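Local coordinates for pyridoxamine 5'-phosphate oxidase-related, FMN-binding (Mycobacterium smegmatis, PDB 3F7E), which is probably a reductase that uses the deazaflavin coenzyme F420 to reduce carbon-carbon double bonds, in the aflatoxin-reductase group of the split-barrel flavin and deazaflavin enzymes, at residues M34-D39 with N99-G104; A62-V67 with E78-V83. One frame throughout, in Å; residues are numbered along the deposited sequence.

Contact 1: M34-D39 with N99-G104; sequences MWFAWD and NDRYDG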
# COMPACT_ATOMS: atom_id res chain seq x y z
N MSE A 34 3.44 3.06 6.57
CA MSE A 34 3.16 3.53 7.95
C MSE A 34 3.62 2.50 9.00
O MSE A 34 3.47 1.31 8.77
CB MSE A 34 1.63 3.72 8.17
CG MSE A 34 0.96 4.66 7.23
SE MSE A 34 1.51 6.50 7.55
CE MSE A 34 0.23 7.38 6.42
N TRP A 35 4.11 2.94 10.15
CA TRP A 35 4.09 2.08 11.33
C TRP A 35 2.64 1.93 11.79
O TRP A 35 1.82 2.85 11.62
CB TRP A 35 4.96 2.71 12.42
CG TRP A 35 6.49 2.66 12.12
CD1 TRP A 35 7.13 1.82 11.24
CD2 TRP A 35 7.52 3.41 12.76
NE1 TRP A 35 8.49 2.05 11.26
CE2 TRP A 35 8.75 3.01 12.21
CE3 TRP A 35 7.51 4.41 13.74
CZ2 TRP A 35 9.96 3.58 12.60
CZ3 TRP A 35 8.72 4.98 14.13
CH2 TRP A 35 9.93 4.54 13.57
N PHE A 36 2.33 0.77 12.38
CA PHE A 36 1.01 0.57 12.94
C PHE A 36 1.14 -0.19 14.25
O PHE A 36 2.15 -0.89 14.49
CB PHE A 36 0.04 -0.16 11.97
CG PHE A 36 0.44 -1.57 11.66
CD1 PHE A 36 1.28 -1.83 10.61
CD2 PHE A 36 0.02 -2.63 12.46
CE1 PHE A 36 1.69 -3.13 10.32
CE2 PHE A 36 0.42 -3.92 12.19
CZ PHE A 36 1.25 -4.18 11.12
N ALA A 37 0.09 -0.13 15.07
CA ALA A 37 -0.03 -0.97 16.26
C ALA A 37 -1.33 -1.75 16.16
O ALA A 37 -2.33 -1.20 15.74
CB ALA A 37 -0.02 -0.12 17.53
N TRP A 38 -1.32 -3.02 16.55
CA TRP A 38 -2.50 -3.88 16.56
C TRP A 38 -2.68 -4.42 17.97
O TRP A 38 -1.73 -4.93 18.55
CB TRP A 38 -2.26 -5.04 15.59
CG TRP A 38 -3.25 -6.18 15.63
CD1 TRP A 38 -3.02 -7.48 16.07
CD2 TRP A 38 -4.61 -6.16 15.19
NE1 TRP A 38 -4.14 -8.24 15.90
CE2 TRP A 38 -5.14 -7.46 15.38
CE3 TRP A 38 -5.45 -5.16 14.66
CZ2 TRP A 38 -6.44 -7.80 15.04
CZ3 TRP A 38 -6.75 -5.50 14.33
CH2 TRP A 38 -7.24 -6.81 14.53
N ASP A 39 -3.88 -4.28 18.52
CA ASP A 39 -4.14 -4.75 19.88
C ASP A 39 -5.02 -6.00 19.93
O ASP A 39 -5.48 -6.38 21.01
CB ASP A 39 -4.74 -3.61 20.74
CG ASP A 39 -6.15 -3.24 20.34
OD1 ASP A 39 -6.70 -2.35 21.02
OD2 ASP A 39 -6.68 -3.85 19.37
N ASN A 99 7.32 4.10 17.64
CA ASN A 99 8.76 4.03 17.40
C ASN A 99 9.40 2.90 18.20
O ASN A 99 10.24 2.14 17.67
CB ASN A 99 9.44 5.34 17.74
CG ASN A 99 10.92 5.27 17.48
OD1 ASN A 99 11.33 5.24 16.32
ND2 ASN A 99 11.71 5.14 18.54
N ASP A 100 9.00 2.78 19.46
CA ASP A 100 9.52 1.71 20.32
C ASP A 100 9.17 0.33 19.77
O ASP A 100 10.03 -0.58 19.79
CB ASP A 100 8.98 1.88 21.73
CG ASP A 100 9.72 1.03 22.74
OD1 ASP A 100 10.97 1.04 22.76
OD2 ASP A 100 9.03 0.36 23.52
N ARG A 101 7.93 0.14 19.31
CA ARG A 101 7.49 -1.13 18.72
C ARG A 101 8.39 -1.56 17.54
O ARG A 101 8.59 -2.75 17.29
CB ARG A 101 6.02 -1.01 18.25
CG ARG A 101 5.43 -2.34 17.82
CD ARG A 101 3.93 -2.31 17.65
NE ARG A 101 3.57 -2.47 16.25
CZ ARG A 101 3.79 -3.55 15.50
NH1 ARG A 101 4.41 -4.62 15.99
NH2 ARG A 101 3.40 -3.54 14.25
N TYR A 102 8.91 -0.56 16.83
CA TYR A 102 9.72 -0.79 15.64
C TYR A 102 11.22 -0.70 15.93
O TYR A 102 12.03 -0.79 14.99
CB TYR A 102 9.32 0.21 14.54
CG TYR A 102 8.02 -0.20 13.88
CD1 TYR A 102 6.78 0.05 14.50
CD2 TYR A 102 8.02 -0.87 12.66
CE1 TYR A 102 5.59 -0.37 13.91
CE2 TYR A 102 6.83 -1.28 12.05
CZ TYR A 102 5.62 -1.03 12.69
OH TYR A 102 4.42 -1.42 12.12
N ASP A 103 11.58 -0.47 17.20
CA ASP A 103 12.97 -0.18 17.59
C ASP A 103 13.60 0.88 16.68
O ASP A 103 14.76 0.75 16.23
CB ASP A 103 13.78 -1.47 17.68
CG ASP A 103 13.38 -2.32 18.86
OD1 ASP A 103 13.63 -1.90 20.01
OD2 ASP A 103 12.81 -3.40 18.64
N GLY A 104 12.83 1.93 16.43
CA GLY A 104 13.20 2.99 15.51
C GLY A 104 14.08 4.05 16.13
O GLY A 104 14.27 4.09 17.35
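The C-terminal end of helix 93-101 docks on the link between strands 29-34 and 37-38 through Trp35, Phe36, Asn99, Arg101 and Tyr102. In the Trp35 conformer described, one of two deposited, its indole and the phenol ring of Tyr102 form a face-to-face stack: the five-membered ring and the Tyr102 ring have centroids 3.6 Å apart and planes 17° from parallel. The two side chains run past each other in opposite directions, which brings each CB over the other's ring. Trp35 CB makes a CH-pi contact with the Tyr102 ring, and Tyr102 CB makes one with the indole five-membered ring, the carbon lying 3.9 Å from the centroid in both cases. Beyond the stack, the benzo end of this indole conformer lies beside Asn99, whose OD1 accepts a hydrogen bond from Leu106 N and sits 3.2 Å from Trp35 CH2. The helix stops here in a Schellman motif, Asp103 taking positive phi and Gly104 N bonding back to Asn99 O; Asn99 ND2 donates to Gly104 O at 3.0 Å, from above the carbonyl plane. At the hydroxyl end of the Tyr102 ring, Phe36 N donates to Tyr102 OH over 3.0 Å, nearly straight at 168°; the hydroxyl also bonds Leu16 O. Arg101 grips Phe36 O side-on with two nitrogens, NE at 2.8 Å and NH2 at 2.9 Å, the acceptor lying in the guanidinium plane. CG of Arg101 stands anti to the backbone N (chi1 -171°), and the bend at chi3 turns the guanidinium toward this carbonyl. NH2 also lies over one face of the Phe36 ring, 3.6 Å from Phe36 CE2, although the cation-pi attraction is at most weak. A further bond joins NH2 to Arg14 O, before strand 18-23.

Contact 2: A62-V67 with E78-V83; sequences AVAMSV and EVRGLV
Val63 has CG1 anti to its carbonyl carbon (chi1 -58°) and Val83 has CG2 placed likewise, which brings these two methyls to 4.0 Å, the side chains crossing at about a right angle. They lie at one end of an antiparallel beta hairpin, strands 62-68 and 76-88, in the middle of the chain's sheet; the short strand axes pass within 4.6 Å at 161°. Val63 with Gly81 and Met65 with Val79 are the hydrogen-bonded pairs, each exchanging two N-H...O bonds. In the first, Val63 N donates to Gly81 O at 3.0 Å, almost straight at 176°, and Gly81 N returns a bond to Val63 O; in the second, Met65 O accepts from Val79 N at 2.8 Å, with the donor in the carbonyl plane, and Met65 N donates to Val79 O. Val63, Met65 (present as selenomethionine) and Val79 face the interior, where Met65 meets Leu20, Phe36 and Phe45. Ala62, Ala64, Ser66, Glu78, Arg80 and Leu82 occupy the other face, which packs partly against the second subunit, Ala64 on its Val31 and Ser66 on its His19. At the non-hydrogen-bonded pair of Ala64 and Arg80, Ala64 CA makes a bent C-H...O contact with Val79 O at 3.3 Å, while Ala64 CB lies 4.0 Å from Arg80 CG.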
# COMPACT_ATOMS: atom_id res chain seq x y z
N ALA A 62 -13.30 5.24 5.22
CA ALA A 62 -12.93 3.90 4.77
C ALA A 62 -11.46 3.86 4.36
O ALA A 62 -11.00 4.69 3.56
CB ALA A 62 -13.82 3.44 3.64
N VAL A 63 -10.74 2.87 4.86
CA VAL A 63 -9.33 2.72 4.60
C VAL A 63 -9.00 1.25 4.26
O VAL A 63 -9.83 0.34 4.45
CB VAL A 63 -8.46 3.17 5.80
CG1 VAL A 63 -8.77 4.61 6.14
CG2 VAL A 63 -8.61 2.25 7.03
N ALA A 64 -7.78 1.02 3.79
CA ALA A 64 -7.31 -0.35 3.55
C ALA A 64 -5.81 -0.37 3.84
O ALA A 64 -5.13 0.59 3.55
CB ALA A 64 -7.59 -0.79 2.11
N MSE A 65 -5.30 -1.48 4.38
CA MSE A 65 -3.86 -1.60 4.69
C MSE A 65 -3.35 -2.92 4.16
O MSE A 65 -3.96 -3.98 4.33
CB MSE A 65 -3.61 -1.55 6.21
CG MSE A 65 -2.14 -1.45 6.55
SE MSE A 65 -1.77 -1.50 8.45
CE MSE A 65 -1.89 -3.42 8.70
N SER A 66 -2.20 -2.85 3.50
CA SER A 66 -1.48 -4.00 2.95
C SER A 66 -0.18 -4.20 3.70
O SER A 66 0.66 -3.29 3.82
CB SER A 66 -1.19 -3.73 1.46
OG SER A 66 -0.26 -4.68 0.95
N VAL A 67 0.04 -5.49 4.27
CA VAL A 67 1.28 -5.86 4.94
C VAL A 67 1.75 -7.15 4.28
O VAL A 67 0.95 -8.05 4.00
CB VAL A 67 1.13 -5.91 6.51
CG1 VAL A 67 0.07 -6.91 6.92
CG2 VAL A 67 2.46 -6.19 7.21
N GLU A 78 -4.20 -8.32 3.69
CA GLU A 78 -4.88 -7.08 3.30
C GLU A 78 -6.04 -6.85 4.25
O GLU A 78 -6.90 -7.72 4.38
CB GLU A 78 -5.40 -7.19 1.86
CG GLU A 78 -4.30 -7.44 0.84
CD GLU A 78 -4.80 -7.96 -0.46
OE1 GLU A 78 -6.04 -7.98 -0.65
OE2 GLU A 78 -3.97 -8.36 -1.33
N VAL A 79 -6.07 -5.68 4.90
CA VAL A 79 -7.10 -5.36 5.89
C VAL A 79 -7.91 -4.16 5.42
O VAL A 79 -7.37 -3.09 5.31
CB VAL A 79 -6.47 -4.98 7.26
CG1 VAL A 79 -7.56 -4.79 8.36
CG2 VAL A 79 -5.43 -6.03 7.73
N ARG A 80 -9.21 -4.32 5.18
CA ARG A 80 -10.07 -3.14 4.93
C ARG A 80 -10.75 -2.77 6.24
O ARG A 80 -10.96 -3.64 7.10
CB ARG A 80 -11.08 -3.44 3.82
CG ARG A 80 -10.41 -3.58 2.45
CD ARG A 80 -11.20 -4.50 1.54
NE ARG A 80 -12.56 -4.02 1.38
CZ ARG A 80 -13.62 -4.81 1.19
NH1 ARG A 80 -14.83 -4.26 1.09
NH2 ARG A 80 -13.49 -6.15 1.12
N GLY A 81 -11.06 -1.50 6.44
CA GLY A 81 -11.69 -1.13 7.71
C GLY A 81 -12.19 0.29 7.68
O GLY A 81 -12.15 0.97 6.64
N LEU A 82 -12.68 0.73 8.83
CA LEU A 82 -13.22 2.07 8.99
C LEU A 82 -12.53 2.78 10.14
O LEU A 82 -12.33 2.19 11.23
CB LEU A 82 -14.73 2.00 9.29
CG LEU A 82 -15.63 1.48 8.16
CD1 LEU A 82 -17.02 1.18 8.65
CD2 LEU A 82 -15.70 2.46 6.99
N VAL A 83 -12.20 4.06 9.94
CA VAL A 83 -11.73 4.88 11.05
C VAL A 83 -12.91 5.10 11.99
O VAL A 83 -13.97 5.63 11.59
CB VAL A 83 -11.20 6.24 10.55
CG1 VAL A 83 -10.88 7.16 11.73
CG2 VAL A 83 -9.99 6.02 9.65

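Contact 2 joins two central neighbours of the sheet, whereas contact 1 secures helix 93-101 against the chain between strands 29-34 and 37-38, the outermost strands of that sheet within this chain. Their centres are about 17 Å apart, on opposite sides of the chain's centre. In sequence the order is 34-39, 62-67, 78-83, 99-104, so the hairpin falls between the two halves of contact 1, and helix 93-101 is the next element after strand 76-88. The contacts meet where Phe36 CD1 packs 3.7 Å from the selenium (SE) of Met65. Phe36 thus connects the helix docking to the hairpin's interior face, while the hairpin's other face packs partly against the second subunit.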